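Local coordinates for protein possible prolidase (Bifidobacterium longum NCC2705, PDB 2P9B) that probably works as an amidohydrolase-family hydrolase acting on carbon-nitrogen bonds other than peptide bonds, although it is named a possible prolidase and its substrate is unconfirmed, at residues 355-360 with 413-418; 208-213 with 317-322; 255-260 with 279-284; 138-143 with 197-202. All coordinates share one frame; numbering follows the deposited sequence.

Contact 1: 355-360 with 413-418; sequences ATWREL and DLRALE
Arg415, whose guanidinium is tilted steeply to the Trp357 ring it touches, sends NH1 to Glu418 OE1 at 2.9 Å, a salt bridge close to the guanidinium plane but above the carboxylate plane. In this TIM-barrel family protein the contact joins the first turn of helix 356-367 to a short 3-10 segment in the loop between strands 403-406 and 422-425. That segment starts with an Asx turn, Asp413 OD1 accepting from Arg415 N at 2.9 Å. Trp357 CG sits between its backbone N and carbonyl carbon (chi1 73°), standing the indole up between two residues. Arg358 CB covers one face, and Glu418 CB rests on the opposite one, 4.1 Å from the centroid of the five-membered ring and 9° off its normal. Trp357 CH2 comes over one face of the Arg415 guanidinium, 3.4 Å from NH1. Arg358 and Arg415 lie side by side, and the NH2 of each makes a salt bridge to Asp446 OD1, whose charge probably balances the pair. Beyond the indole the contact turns apolar: Leu360 and Leu414 also pack on helix 371-385, Leu360 CD2 meets Leu417 CD1 at 3.7 Å, and Trp357 CB lies 3.6 Å from Leu417 CB.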
loop_
_atom_site.group_PDB
_atom_site.type_symbol
_atom_site.label_atom_id
_atom_site.label_comp_id
_atom_site.label_asym_id
_atom_site.label_seq_id
_atom_site.Cartn_x
_atom_site.Cartn_y
_atom_site.Cartn_z
ATOM N N ALA A 355 5.002 8.081 6.137
ATOM C CA ALA A 355 5.641 8.564 4.920
ATOM C C ALA A 355 5.180 7.960 3.598
ATOM O O ALA A 355 5.941 7.915 2.641
ATOM C CB ALA A 355 7.164 8.413 5.055
ATOM N N THR A 356 3.929 7.521 3.523
ATOM C CA THR A 356 3.451 6.947 2.270
ATOM C C THR A 356 3.654 7.919 1.099
ATOM O O THR A 356 4.035 7.508 0.005
ATOM C CB THR A 356 1.951 6.576 2.367
ATOM O OG1 THR A 356 1.784 5.531 3.328
ATOM C CG2 THR A 356 1.420 6.100 1.013
ATOM N N TRP A 357 3.425 9.208 1.349
ATOM C CA TRP A 357 3.552 10.229 0.308
ATOM C C TRP A 357 4.900 10.203 -0.417
ATOM O O TRP A 357 4.978 10.494 -1.611
ATOM C CB TRP A 357 3.337 11.630 0.899
ATOM C CG TRP A 357 4.495 12.097 1.733
ATOM C CD1 TRP A 357 4.734 11.809 3.044
ATOM C CD2 TRP A 357 5.631 12.842 1.272
ATOM N NE1 TRP A 357 5.955 12.319 3.427
ATOM C CE2 TRP A 357 6.523 12.957 2.359
ATOM C CE3 TRP A 357 5.980 13.415 0.041
ATOM C CZ2 TRP A 357 7.748 13.627 2.251
ATOM C CZ3 TRP A 357 7.198 14.078 -0.065
ATOM C CH2 TRP A 357 8.066 14.176 1.038
ATOM N N ARG A 358 5.958 9.864 0.310
ATOM C CA ARG A 358 7.298 9.827 -0.264
ATOM C C ARG A 358 7.393 8.862 -1.440
ATOM O O ARG A 358 8.143 9.105 -2.387
ATOM C CB ARG A 358 8.322 9.433 0.806
ATOM C CG ARG A 358 9.757 9.345 0.290
ATOM C CD ARG A 358 10.359 10.727 0.075
ATOM N NE ARG A 358 10.695 11.362 1.346
ATOM C CZ ARG A 358 11.294 12.543 1.459
ATOM N NH1 ARG A 358 11.622 13.230 0.373
ATOM N NH2 ARG A 358 11.581 13.027 2.659
ATOM N N GLU A 359 6.632 7.773 -1.390
ATOM C CA GLU A 359 6.675 6.778 -2.467
ATOM C C GLU A 359 6.244 7.373 -3.801
ATOM O O GLU A 359 6.766 6.995 -4.854
ATOM C CB GLU A 359 5.788 5.568 -2.125
ATOM C CG GLU A 359 5.901 4.382 -3.107
ATOM C CD GLU A 359 7.281 3.713 -3.133
ATOM O OE1 GLU A 359 8.108 3.964 -2.231
ATOM O OE2 GLU A 359 7.533 2.919 -4.064
ATOM N N LEU A 360 5.293 8.300 -3.764
ATOM C CA LEU A 360 4.835 8.919 -5.006
ATOM C C LEU A 360 5.941 9.789 -5.589
ATOM O O LEU A 360 6.147 9.814 -6.801
ATOM C CB LEU A 360 3.575 9.758 -4.773
ATOM C CG LEU A 360 2.274 8.982 -4.548
ATOM C CD1 LEU A 360 2.262 8.358 -3.160
ATOM C CD2 LEU A 360 1.095 9.918 -4.717
ATOM N N ASP A 413 2.840 19.974 -6.493
ATOM C CA ASP A 413 3.915 19.625 -5.564
ATOM C C ASP A 413 3.410 18.478 -4.696
ATOM O O ASP A 413 2.537 18.674 -3.851
ATOM C CB ASP A 413 4.269 20.816 -4.669
ATOM C CG ASP A 413 5.576 20.617 -3.915
ATOM O OD1 ASP A 413 5.879 19.474 -3.517
ATOM O OD2 ASP A 413 6.300 21.616 -3.710
ATOM N N LEU A 414 3.961 17.288 -4.900
ATOM C CA LEU A 414 3.528 16.130 -4.135
ATOM C C LEU A 414 3.740 16.261 -2.631
ATOM O O LEU A 414 3.125 15.530 -1.860
ATOM C CB LEU A 414 4.219 14.867 -4.654
ATOM C CG LEU A 414 3.717 14.409 -6.027
ATOM C CD1 LEU A 414 4.654 13.350 -6.603
ATOM C CD2 LEU A 414 2.296 13.856 -5.881
ATOM N N ARG A 415 4.595 17.187 -2.202
ATOM C CA ARG A 415 4.826 17.346 -0.773
ATOM C C ARG A 415 3.569 17.893 -0.093
ATOM O O ARG A 415 3.476 17.921 1.135
ATOM C CB ARG A 415 6.027 18.263 -0.507
ATOM C CG ARG A 415 6.484 18.255 0.951
ATOM C CD ARG A 415 7.785 19.020 1.138
ATOM N NE ARG A 415 8.963 18.263 0.715
ATOM C CZ ARG A 415 9.567 17.332 1.450
ATOM N NH1 ARG A 415 9.107 17.029 2.657
ATOM N NH2 ARG A 415 10.646 16.716 0.985
ATOM N N ALA A 416 2.596 18.313 -0.897
ATOM C CA ALA A 416 1.334 18.818 -0.360
ATOM C C ALA A 416 0.659 17.676 0.399
ATOM O O ALA A 416 -0.192 17.896 1.263
ATOM C CB ALA A 416 0.432 19.289 -1.494
ATOM N N LEU A 417 1.054 16.450 0.073
ATOM C CA LEU A 417 0.486 15.266 0.714
ATOM C C LEU A 417 0.994 15.052 2.137
ATOM O O LEU A 417 0.314 14.448 2.963
ATOM C CB LEU A 417 0.813 14.015 -0.113
ATOM C CG LEU A 417 0.271 13.902 -1.540
ATOM C CD1 LEU A 417 0.920 12.715 -2.227
ATOM C CD2 LEU A 417 -1.246 13.737 -1.521
ATOM N N GLU A 418 2.190 15.552 2.423
ATOM C CA GLU A 418 2.807 15.351 3.728
ATOM C C GLU A 418 1.990 15.797 4.940
ATOM O O GLU A 418 1.949 15.094 5.948
ATOM C CB GLU A 418 4.188 16.013 3.754
ATOM C CG GLU A 418 5.000 15.689 5.003
ATOM C CD GLU A 418 6.418 16.218 4.928
ATOM O OE1 GLU A 418 6.639 17.230 4.233
ATOM O OE2 GLU A 418 7.308 15.633 5.575
#

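Contact 2: 208-213 with 317-322; sequences GGVTDA and ENSKNV
Two polar links join the type I turn from Gly209 to Asp212 to helix 313-335. The direct one runs from Asn318 ND2 to Thr211 O at 2.9 Å; the donor sits above the carbonyl plane, 42° out of it, and the bond is bent to 147° at the hydrogen. Holding CG anti to its carbonyl carbon (chi1 -74°), Asn318 also brings CB against Thr211 O from the same side of the carbonyl plane. The second link is a water that donates to both Asp212 O, at 2.7 Å, and Asn318 O. Within the turn, Asp212 OD2 takes Gly209 N on its anti lone pair at 2.7 Å.

Weaker contacts fill the remainder. Val210 O faces the helix backbone, drawing a CA-H...O contact from Ser319 CA at 3.3 Å. Thr211 CG2 presses on Ser319 OG, a hydroxyl bonded to Gln315 O one turn earlier. The valines supply the apolar part: Val210 CG1 and Val322 CG1 meet at 4.0 Å, with Leu301 of helix 295-303 packing on Val210 as well. Following strand 202-205, the turn is one of the beta-alpha loops that in TIM-barrel amidohydrolases surround the active-site mouth, and Val210 lies near a possible, unconfirmed vacant metal site.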
loop_
_atom_site.group_PDB
_atom_site.type_symbol
_atom_site.label_atom_id
_atom_site.label_comp_id
_atom_site.label_asym_id
_atom_site.label_seq_id
_atom_site.Cartn_x
_atom_site.Cartn_y
_atom_site.Cartn_z
ATOM N N GLY A 208 15.334 -13.623 -0.530
ATOM C CA GLY A 208 15.844 -12.963 0.656
ATOM C C GLY A 208 15.540 -11.483 0.514
ATOM O O GLY A 208 14.885 -11.086 -0.449
ATOM N N GLY A 209 16.020 -10.660 1.442
ATOM C CA GLY A 209 15.746 -9.231 1.378
ATOM C C GLY A 209 16.683 -8.383 0.532
ATOM O O GLY A 209 17.548 -8.902 -0.173
ATOM N N VAL A 210 16.503 -7.067 0.616
ATOM C CA VAL A 210 17.311 -6.107 -0.135
ATOM C C VAL A 210 18.811 -6.219 0.134
ATOM O O VAL A 210 19.627 -5.979 -0.758
ATOM C CB VAL A 210 16.873 -4.653 0.172
ATOM C CG1 VAL A 210 17.826 -3.664 -0.488
ATOM C CG2 VAL A 210 15.454 -4.420 -0.329
ATOM N N THR A 211 19.180 -6.579 1.359
ATOM C CA THR A 211 20.590 -6.704 1.715
ATOM C C THR A 211 21.157 -8.086 1.409
ATOM O O THR A 211 22.304 -8.379 1.746
ATOM C CB THR A 211 20.813 -6.401 3.209
ATOM O OG1 THR A 211 20.038 -7.308 4.000
ATOM C CG2 THR A 211 20.401 -4.968 3.525
ATOM N N ASP A 212 20.356 -8.929 0.763
ATOM C CA ASP A 212 20.792 -10.273 0.412
ATOM C C ASP A 212 21.155 -10.374 -1.064
ATOM O O ASP A 212 20.777 -9.526 -1.872
ATOM C CB ASP A 212 19.700 -11.301 0.731
ATOM C CG ASP A 212 19.450 -11.451 2.221
ATOM O OD1 ASP A 212 20.433 -11.606 2.977
ATOM O OD2 ASP A 212 18.271 -11.427 2.633
ATOM N N ALA A 213 21.893 -11.420 -1.408
ATOM C CA ALA A 213 22.305 -11.633 -2.786
ATOM C C ALA A 213 21.098 -12.000 -3.636
ATOM O O ALA A 213 20.086 -12.476 -3.122
ATOM C CB ALA A 213 23.339 -12.743 -2.854
ATOM N N GLU A 317 26.671 -3.541 -0.821
ATOM C CA GLU A 317 26.856 -3.942 -2.210
ATOM C C GLU A 317 25.611 -4.687 -2.684
ATOM O O GLU A 317 25.114 -4.445 -3.784
ATOM C CB GLU A 317 28.091 -4.834 -2.345
ATOM C CG GLU A 317 28.371 -5.337 -3.757
ATOM C CD GLU A 317 28.471 -4.216 -4.772
ATOM O OE1 GLU A 317 28.977 -3.132 -4.412
ATOM O OE2 GLU A 317 28.058 -4.421 -5.936
ATOM N N ASN A 318 25.107 -5.591 -1.848
ATOM C CA ASN A 318 23.908 -6.345 -2.200
ATOM C C ASN A 318 22.749 -5.376 -2.421
ATOM O O ASN A 318 22.021 -5.475 -3.408
ATOM C CB ASN A 318 23.540 -7.339 -1.090
ATOM C CG ASN A 318 24.464 -8.547 -1.048
ATOM O OD1 ASN A 318 25.055 -8.929 -2.061
ATOM N ND2 ASN A 318 24.573 -9.170 0.122
ATOM N N SER A 319 22.596 -4.434 -1.494
ATOM C CA SER A 319 21.541 -3.436 -1.563
ATOM C C SER A 319 21.603 -2.615 -2.847
ATOM O O SER A 319 20.579 -2.379 -3.488
ATOM C CB SER A 319 21.624 -2.511 -0.345
ATOM O OG SER A 319 21.385 -3.232 0.849
ATOM N N LYS A 320 22.803 -2.180 -3.227
ATOM C CA LYS A 320 22.958 -1.399 -4.447
ATOM C C LYS A 320 22.500 -2.208 -5.659
ATOM O O LYS A 320 21.821 -1.682 -6.538
ATOM C CB LYS A 320 24.421 -0.960 -4.638
ATOM C CG LYS A 320 24.942 -0.001 -3.571
ATOM C CD LYS A 320 26.396 0.388 -3.837
ATOM C CE LYS A 320 26.911 1.376 -2.799
ATOM N NZ LYS A 320 26.108 2.632 -2.784
ATOM N N ASN A 321 22.851 -3.490 -5.705
ATOM C CA ASN A 321 22.449 -4.312 -6.844
ATOM C C ASN A 321 20.938 -4.535 -6.871
ATOM O O ASN A 321 20.314 -4.454 -7.923
ATOM C CB ASN A 321 23.185 -5.654 -6.836
ATOM C CG ASN A 321 24.692 -5.485 -6.928
ATOM O OD1 ASN A 321 25.185 -4.456 -7.392
ATOM N ND2 ASN A 321 25.428 -6.498 -6.499
ATOM N N VAL A 322 20.352 -4.808 -5.713
ATOM C CA VAL A 322 18.910 -5.021 -5.635
ATOM C C VAL A 322 18.119 -3.748 -5.935
ATOM O O VAL A 322 17.139 -3.782 -6.680
ATOM C CB VAL A 322 18.494 -5.534 -4.242
ATOM C CG1 VAL A 322 16.979 -5.363 -4.043
ATOM C CG2 VAL A 322 18.882 -6.993 -4.095
HETATM O O HOH W 1 21.829 -8.344 -4.077
#

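Contact 3: 255-260 with 279-284; sequences RSLLAG and RHNPNA
Leu257 O, in the last turn of helix 250-259, receives Asn281 ND2 at 2.9 Å from the loop after helix 272-279. The donor meets a lone pair in the carbonyl plane, while Leu257 O lies 29° out of the Asn281 amide plane. This is the firm, buried part of the contact. The same carbonyl also takes a weak bond from Gly260 N, part of the Schellman motif that ends the helix, so it is held from inside its own helix and from the loop.

Asn281 reaches across with CG anti to its backbone N (chi1 -168°), and both ends of its amide are occupied: ND2 also bonds Ser289 OG, while OD1 accepts from Asn283 N at 3.1 Å to make an Asx turn. That turn coincides with a type I turn from Asn281 to Ala284. Close by, Gly260, at positive phi and with no side chain to run into Asn283 O, lets the two backbones come together, its CA 4.2 Å from Asn283 CA. Here the contacts are of the CA-H...O kind, from Gly260 CA to Asn283 O and, at 3.4 Å, from Ala284 CA to Gly260 O.

Toward solvent the fit slackens. Asn283 is exposed, and its ND2 donates a hydrogen bond to a water 2.6 Å away. The water lies 2.7 Å from Asn281 OD1 and 2.9 Å from Leu258 O, linking loop and helix end.

Behind this seam, Leu257 packs on Met277 and Phe278 of helix 272-279 and on Ile264 of strand 263-264, while Ser256 and Ala259 rest on Met229 of helix 226-238.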
loop_
_atom_site.group_PDB
_atom_site.type_symbol
_atom_site.label_atom_id
_atom_site.label_comp_id
_atom_site.label_asym_id
_atom_site.label_seq_id
_atom_site.Cartn_x
_atom_site.Cartn_y
_atom_site.Cartn_z
ATOM N N ARG A 255 9.512 -17.148 -10.775
ATOM C CA ARG A 255 8.854 -18.244 -10.072
ATOM C C ARG A 255 7.540 -17.805 -9.448
ATOM O O ARG A 255 6.553 -18.543 -9.483
ATOM C CB ARG A 255 9.759 -18.810 -8.979
ATOM C CG ARG A 255 11.019 -19.478 -9.492
ATOM C CD ARG A 255 11.773 -20.140 -8.355
ATOM N NE ARG A 255 13.042 -20.711 -8.802
ATOM C CZ ARG A 255 13.836 -21.451 -8.034
ATOM N NH1 ARG A 255 13.493 -21.711 -6.777
ATOM N NH2 ARG A 255 14.973 -21.934 -8.521
ATOM N N SER A 256 7.532 -16.607 -8.872
ATOM C CA SER A 256 6.326 -16.086 -8.233
ATOM C C SER A 256 5.209 -15.917 -9.255
ATOM O O SER A 256 4.070 -16.308 -9.011
ATOM C CB SER A 256 6.615 -14.736 -7.572
ATOM O OG SER A 256 7.554 -14.875 -6.517
ATOM N N LEU A 257 5.546 -15.328 -10.399
ATOM C CA LEU A 257 4.572 -15.105 -11.455
ATOM C C LEU A 257 4.047 -16.428 -12.003
ATOM O O LEU A 257 2.851 -16.571 -12.250
ATOM C CB LEU A 257 5.196 -14.269 -12.580
ATOM C CG LEU A 257 5.485 -12.804 -12.220
ATOM C CD1 LEU A 257 6.192 -12.104 -13.372
ATOM C CD2 LEU A 257 4.175 -12.101 -11.894
ATOM N N LEU A 258 4.940 -17.397 -12.182
ATOM C CA LEU A 258 4.538 -18.703 -12.691
ATOM C C LEU A 258 3.555 -19.365 -11.725
ATOM O O LEU A 258 2.582 -19.983 -12.145
ATOM C CB LEU A 258 5.766 -19.607 -12.886
ATOM C CG LEU A 258 6.659 -19.334 -14.101
ATOM C CD1 LEU A 258 7.973 -20.086 -13.964
ATOM C CD2 LEU A 258 5.934 -19.757 -15.370
ATOM N N ALA A 259 3.805 -19.209 -10.428
ATOM C CA ALA A 259 2.941 -19.794 -9.405
ATOM C C ALA A 259 1.562 -19.143 -9.360
ATOM O O ALA A 259 0.599 -19.750 -8.888
ATOM C CB ALA A 259 3.609 -19.691 -8.038
ATOM N N GLY A 260 1.465 -17.903 -9.833
ATOM C CA GLY A 260 0.182 -17.221 -9.830
ATOM C C GLY A 260 0.041 -16.125 -8.783
ATOM O O GLY A 260 -1.073 -15.742 -8.429
ATOM N N ARG A 279 1.275 -9.016 -17.393
ATOM C CA ARG A 279 0.093 -8.668 -18.188
ATOM C C ARG A 279 -1.001 -9.716 -18.209
ATOM O O ARG A 279 -2.179 -9.399 -18.040
ATOM C CB ARG A 279 0.490 -8.365 -19.635
ATOM C CG ARG A 279 0.980 -6.960 -19.870
ATOM C CD ARG A 279 1.354 -6.766 -21.327
ATOM N NE ARG A 279 1.982 -5.471 -21.558
ATOM C CZ ARG A 279 2.958 -5.270 -22.435
ATOM N NH1 ARG A 279 3.416 -6.282 -23.164
ATOM N NH2 ARG A 279 3.476 -4.061 -22.586
ATOM N N HIS A 280 -0.611 -10.962 -18.444
ATOM C CA HIS A 280 -1.559 -12.066 -18.498
ATOM C C HIS A 280 -1.024 -13.231 -17.686
ATOM O O HIS A 280 -0.105 -13.929 -18.109
ATOM C CB HIS A 280 -1.784 -12.502 -19.950
ATOM C CG HIS A 280 -2.327 -11.417 -20.827
ATOM N ND1 HIS A 280 -3.567 -10.851 -20.630
ATOM C CD2 HIS A 280 -1.792 -10.786 -21.899
ATOM C CE1 HIS A 280 -3.774 -9.916 -21.542
ATOM N NE2 HIS A 280 -2.711 -9.857 -22.325
ATOM N N ASN A 281 -1.605 -13.426 -16.509
ATOM C CA ASN A 281 -1.203 -14.500 -15.615
ATOM C C ASN A 281 -2.435 -15.362 -15.375
ATOM O O ASN A 281 -3.268 -15.044 -14.530
ATOM C CB ASN A 281 -0.711 -13.917 -14.293
ATOM C CG ASN A 281 -0.015 -14.942 -13.435
ATOM O OD1 ASN A 281 -0.296 -16.137 -13.524
ATOM N ND2 ASN A 281 0.891 -14.481 -12.588
ATOM N N PRO A 282 -2.559 -16.475 -16.112
ATOM C CA PRO A 282 -3.703 -17.382 -15.984
ATOM C C PRO A 282 -3.882 -17.995 -14.598
ATOM O O PRO A 282 -4.957 -18.503 -14.274
ATOM C CB PRO A 282 -3.426 -18.431 -17.058
ATOM C CG PRO A 282 -1.934 -18.512 -17.057
ATOM C CD PRO A 282 -1.539 -17.046 -17.010
ATOM N N ASN A 283 -2.835 -17.941 -13.781
ATOM C CA ASN A 283 -2.903 -18.513 -12.444
ATOM C C ASN A 283 -3.152 -17.489 -11.340
ATOM O O ASN A 283 -3.302 -17.855 -10.179
ATOM C CB ASN A 283 -1.633 -19.312 -12.162
ATOM C CG ASN A 283 -1.490 -20.504 -13.092
ATOM O OD1 ASN A 283 -2.361 -21.368 -13.136
ATOM N ND2 ASN A 283 -0.396 -20.550 -13.847
ATOM N N ALA A 284 -3.195 -16.211 -11.705
ATOM C CA ALA A 284 -3.457 -15.159 -10.732
ATOM C C ALA A 284 -4.966 -15.060 -10.535
ATOM O O ALA A 284 -5.742 -15.412 -11.426
ATOM C CB ALA A 284 -2.901 -13.822 -11.224
HETATM O O HOH W 2 1.076 -18.373 -14.077
#

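Contact 4: 138-143 with 197-202; sequences VGYEVV and AGVNAI
Tyr140, at the N-cap position of helix 141-150, and Val143 in its first turn face the chain leaving helix 184-196, with CA atoms 7.2 Å apart at Tyr140 and Ala197 and 6.1 Å apart at Val143 and Val199. Gly198 makes the bend there, its positive phi of 102° closing a Schellman motif. No hydrogen bond crosses between the two segments, so the side chains do the work.

The main feature is a CH-pi contact. Ala197 CB sits over the middle of the Tyr140 ring, 3.3 Å from its centroid and 13° off the normal, an unusually tight approach for a methyl over a ring face. Val199 CG1 comes instead to the edge of that ring, near its plane, 4.0 Å from CE1. The phenol is fixed at its far end as well, since Tyr140 OH bonds Asn194 OD1 in the last turns of helix 184-196.

Val143 splits its methyls: CG1, anti to the backbone N (chi1 169°), touches backbone carbonyls, 3.7 Å from Ala197 O, while CG2 extends the apolar patch, 4.1 Å from Val199 CG1. Gly198 O is in turn bonded by Arg146 NH1, one turn further along the helix that bears Val143.

On the other side of Tyr140, the Glu141 carboxylate folds back to the preceding loop, OE1 taking Gly139 N at 2.7 Å and OE2 taking Val138 N, both on syn lone pairs. All this is consistent with the outer helical layer of the family's TIM-barrel fold: a helix start packed on the Schellman corner through which helix 184-196 turns into strand 202-205.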
loop_
_atom_site.group_PDB
_atom_site.type_symbol
_atom_site.label_atom_id
_atom_site.label_comp_id
_atom_site.label_asym_id
_atom_site.label_seq_id
_atom_site.Cartn_x
_atom_site.Cartn_y
_atom_site.Cartn_z
ATOM N N VAL A 138 2.787 -10.346 13.166
ATOM C CA VAL A 138 3.436 -11.238 14.122
ATOM C C VAL A 138 2.558 -12.474 14.292
ATOM O O VAL A 138 3.022 -13.609 14.171
ATOM C CB VAL A 138 3.632 -10.553 15.492
ATOM C CG1 VAL A 138 4.173 -11.554 16.503
ATOM C CG2 VAL A 138 4.588 -9.381 15.349
ATOM N N GLY A 139 1.282 -12.235 14.567
ATOM C CA GLY A 139 0.329 -13.315 14.736
ATOM C C GLY A 139 -0.960 -12.911 14.051
ATOM O O GLY A 139 -0.945 -12.521 12.886
ATOM N N TYR A 140 -2.075 -12.980 14.770
ATOM C CA TYR A 140 -3.352 -12.603 14.185
ATOM C C TYR A 140 -3.947 -11.350 14.822
ATOM O O TYR A 140 -5.162 -11.123 14.781
ATOM C CB TYR A 140 -4.306 -13.797 14.256
ATOM C CG TYR A 140 -3.780 -14.948 13.431
ATOM C CD1 TYR A 140 -3.615 -14.816 12.052
ATOM C CD2 TYR A 140 -3.359 -16.137 14.033
ATOM C CE1 TYR A 140 -3.037 -15.829 11.287
ATOM C CE2 TYR A 140 -2.778 -17.162 13.272
ATOM C CZ TYR A 140 -2.620 -16.998 11.902
ATOM O OH TYR A 140 -2.036 -17.991 11.145
ATOM N N GLU A 141 -3.064 -10.513 15.368
ATOM C CA GLU A 141 -3.464 -9.267 16.013
ATOM C C GLU A 141 -4.028 -8.242 15.033
ATOM O O GLU A 141 -4.838 -7.394 15.417
ATOM C CB GLU A 141 -2.278 -8.652 16.776
ATOM C CG GLU A 141 -1.112 -8.132 15.922
ATOM C CD GLU A 141 -0.264 -9.235 15.301
ATOM O OE1 GLU A 141 -0.363 -10.398 15.745
ATOM O OE2 GLU A 141 0.518 -8.934 14.377
ATOM N N VAL A 142 -3.594 -8.296 13.776
ATOM C CA VAL A 142 -4.112 -7.349 12.791
ATOM C C VAL A 142 -5.494 -7.817 12.347
ATOM O O VAL A 142 -6.370 -7.004 12.059
ATOM C CB VAL A 142 -3.176 -7.211 11.567
ATOM C CG1 VAL A 142 -3.697 -6.123 10.630
ATOM C CG2 VAL A 142 -1.775 -6.841 12.036
ATOM N N VAL A 143 -5.698 -9.129 12.300
ATOM C CA VAL A 143 -7.006 -9.648 11.929
ATOM C C VAL A 143 -7.992 -9.127 12.974
ATOM O O VAL A 143 -9.077 -8.658 12.652
ATOM C CB VAL A 143 -7.029 -11.193 11.937
ATOM C CG1 VAL A 143 -8.463 -11.699 11.813
ATOM C CG2 VAL A 143 -6.196 -11.723 10.780
ATOM N N ALA A 197 -7.599 -18.691 10.188
ATOM C CA ALA A 197 -7.446 -17.649 11.197
ATOM C C ALA A 197 -8.119 -16.336 10.810
ATOM O O ALA A 197 -8.214 -15.419 11.628
ATOM C CB ALA A 197 -5.972 -17.412 11.480
ATOM N N GLY A 198 -8.561 -16.237 9.558
ATOM C CA GLY A 198 -9.259 -15.042 9.112
ATOM C C GLY A 198 -8.529 -13.998 8.283
ATOM O O GLY A 198 -9.057 -12.904 8.077
ATOM N N VAL A 199 -7.333 -14.303 7.794
ATOM C CA VAL A 199 -6.621 -13.304 6.999
ATOM C C VAL A 199 -7.352 -13.013 5.689
ATOM O O VAL A 199 -8.142 -13.832 5.216
ATOM C CB VAL A 199 -5.178 -13.760 6.662
ATOM C CG1 VAL A 199 -4.455 -14.174 7.932
ATOM C CG2 VAL A 199 -5.198 -14.902 5.651
ATOM N N ASN A 200 -7.120 -11.830 5.125
ATOM C CA ASN A 200 -7.711 -11.496 3.835
ATOM C C ASN A 200 -6.619 -10.969 2.904
ATOM O O ASN A 200 -6.850 -10.127 2.041
ATOM C CB ASN A 200 -8.906 -10.528 3.972
ATOM C CG ASN A 200 -8.543 -9.188 4.562
ATOM O OD1 ASN A 200 -7.725 -9.090 5.475
ATOM N ND2 ASN A 200 -9.189 -8.134 4.063
ATOM N N ALA A 201 -5.422 -11.518 3.106
ATOM C CA ALA A 201 -4.231 -11.232 2.311
ATOM C C ALA A 201 -3.185 -12.285 2.689
ATOM O O ALA A 201 -3.220 -12.827 3.792
ATOM C CB ALA A 201 -3.699 -9.820 2.607
ATOM N N ILE A 202 -2.285 -12.603 1.761
ATOM C CA ILE A 202 -1.222 -13.571 2.027
ATOM C C ILE A 202 0.099 -12.979 1.554
ATOM O O ILE A 202 0.148 -12.317 0.514
ATOM C CB ILE A 202 -1.451 -14.906 1.274
ATOM C CG1 ILE A 202 -2.654 -15.650 1.863
ATOM C CG2 ILE A 202 -0.207 -15.783 1.378
ATOM C CD1 ILE A 202 -2.453 -16.128 3.295
#

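Overall arrangement
No two of the four contacts touch, and all lie within the amidohydrolase family region. Contacts 1 and 3 are the buried ones, on opposite sides of the chain's centre about 31 Å apart between centres; contacts 2 and 4 are only partly buried. Contact 1 combines an aromatic core with clustered charges, whereas contact 4 rests on methyl-on-ring and valine packing. Contacts 2 and 3 share one device, an asparagine amide donating to a backbone carbonyl beside a bridging water, and contact 3 is nested in the chain loop that contact 2 closes. Contacts 3 and 4 both use a glycine Schellman turn leading toward strands 263-264 and 202-205 of one parallel sheet; contact 2 uses the loop leaving strand 202-205.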